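Side-chain contact in tryptophanyl-tRNA synthetase (Campylobacter jejuni subsp. jejuni, PDB 3TZL), which probably catalyses the ATP-dependent attachment of tryptophan to its cognate tRNA, acting as a homodimer of the class I synthetase family: residues G247-E250 and L251-R254. Numbering follows the deposited sequence.
Sequences GQKE and LQIR
Gln252 N donates to Gln248 O over 2.7 Å, the shortest of four successive i to i+4 backbone hydrogen bonds that join residues 247-250 to 251-254 within one continuous alpha-helix. Leu251 N to Gly247 O and Ile253 N to Lys249 O flank it, while Arg254 N reaches Glu250 O at a longer 3.3 Å. The side chains add looser contacts. Lys249 and Gln252, three residues apart, run obliquely across each other: both leave with CG anti to the backbone N, but the lysine bends at its second torsion (chi2 50°), which brings NZ to 3.8 Å from Gln252 NE2. Both of these groups are donors, so they meet without a bond; the amide nitrogen is instead hydrogen-bonded to Glu256 OE1, one turn on. Ile253 turns CG1 back over the preceding turn (chi1 -76°), 3.2 Å from Lys249 O, with CD1 alongside the same carbonyl. Arg254 lays its CG 3.4 Å from Glu250 O and carries its guanidinium away to a salt bridge with Glu260 and a cation-pi contact with Tyr268. Gln248 points away from residues 251-254, its NE2 hydrogen-bonded to Leu243 O. The stretch belongs to helix 245-257, amphipathic here and remote from the tryptophan and ADP sites: Lys249, Glu250 and Ile253 are exposed, whereas buried Leu251 packs against Phe265 and Tyr268 of helix 262-276 and against Phe236 and Ala239 of helix 234-239.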
loop_
_atom_site.group_PDB
_atom_site.type_symbol
_atom_site.label_atom_id
_atom_site.label_comp_id
_atom_site.label_asym_id
_atom_site.label_seq_id
_atom_site.Cartn_x
_atom_site.Cartn_y
_atom_site.Cartn_z
ATOM N N GLY B 247 -32.266 35.428 -21.787
ATOM C CA GLY B 247 -32.068 34.486 -22.874
ATOM C C GLY B 247 -33.209 33.483 -22.889
ATOM O O GLY B 247 -33.753 33.156 -23.951
ATOM N N GLN B 248 -33.577 33.011 -21.698
ATOM C CA GLN B 248 -34.661 32.049 -21.541
ATOM C C GLN B 248 -35.955 32.707 -21.945
ATOM O O GLN B 248 -36.803 32.113 -22.624
ATOM C CB GLN B 248 -34.763 31.585 -20.088
ATOM C CG GLN B 248 -33.478 31.032 -19.521
ATOM C CD GLN B 248 -33.597 30.668 -18.050
ATOM O OE1 GLN B 248 -34.662 30.799 -17.448
ATOM N NE2 GLN B 248 -32.495 30.216 -17.463
ATOM N N LYS B 249 -36.093 33.957 -21.532
ATOM C CA LYS B 249 -37.276 34.740 -21.849
ATOM C C LYS B 249 -37.453 34.879 -23.360
ATOM O O LYS B 249 -38.566 34.735 -23.876
ATOM C CB LYS B 249 -37.179 36.111 -21.187
ATOM C CG LYS B 249 -38.454 36.911 -21.290
ATOM C CD LYS B 249 -39.642 36.075 -20.834
ATOM C CE LYS B 249 -40.941 36.794 -21.140
ATOM N NZ LYS B 249 -42.148 36.070 -20.631
ATOM N N GLU B 250 -36.368 35.163 -24.073
ATOM C CA GLU B 250 -36.448 35.267 -25.529
ATOM C C GLU B 250 -36.810 33.926 -26.174
ATOM O O GLU B 250 -37.564 33.889 -27.146
ATOM C CB GLU B 250 -35.159 35.842 -26.117
ATOM C CG GLU B 250 -34.973 37.325 -25.842
ATOM C CD GLU B 250 -33.658 37.872 -26.373
ATOM O OE1 GLU B 250 -32.802 37.063 -26.798
ATOM O OE2 GLU B 250 -33.485 39.113 -26.357
ATOM N N LEU B 251 -36.285 32.827 -25.636
ATOM C CA LEU B 251 -36.687 31.497 -26.112
ATOM C C LEU B 251 -38.158 31.217 -25.800
ATOM O O LEU B 251 -38.910 30.732 -26.644
ATOM C CB LEU B 251 -35.811 30.399 -25.509
ATOM C CG LEU B 251 -36.117 28.941 -25.886
ATOM C CD1 LEU B 251 -36.076 28.762 -27.389
ATOM C CD2 LEU B 251 -35.102 28.015 -25.266
ATOM N N GLN B 252 -38.562 31.523 -24.576
ATOM C CA GLN B 252 -39.940 31.304 -24.155
ATOM C C GLN B 252 -40.931 32.068 -25.024
ATOM O O GLN B 252 -42.042 31.596 -25.276
ATOM C CB GLN B 252 -40.089 31.699 -22.694
ATOM C CG GLN B 252 -41.487 31.575 -22.136
ATOM C CD GLN B 252 -41.536 32.010 -20.682
ATOM O OE1 GLN B 252 -40.493 32.081 -20.006
ATOM N NE2 GLN B 252 -42.737 32.311 -20.191
ATOM N N ILE B 253 -40.519 33.244 -25.486
ATOM C CA ILE B 253 -41.367 34.047 -26.356
ATOM C C ILE B 253 -41.522 33.296 -27.668
ATOM O O ILE B 253 -42.611 33.268 -28.253
ATOM C CB ILE B 253 -40.754 35.439 -26.610
ATOM C CG1 ILE B 253 -40.946 36.340 -25.386
ATOM C CG2 ILE B 253 -41.356 36.094 -27.838
ATOM C CD1 ILE B 253 -40.005 37.538 -25.357
ATOM N N ARG B 254 -40.430 32.673 -28.114
ATOM C CA ARG B 254 -40.434 31.907 -29.358
ATOM C C ARG B 254 -41.358 30.695 -29.251
ATOM O O ARG B 254 -42.074 30.373 -30.203
ATOM C CB ARG B 254 -39.007 31.506 -29.752
ATOM C CG ARG B 254 -38.185 32.677 -30.280
ATOM C CD ARG B 254 -36.700 32.354 -30.324
ATOM N NE ARG B 254 -36.384 31.313 -31.295
ATOM C CZ ARG B 254 -35.178 30.768 -31.430
ATOM N NH1 ARG B 254 -34.170 31.169 -30.660
ATOM N NH2 ARG B 254 -34.979 29.820 -32.338
#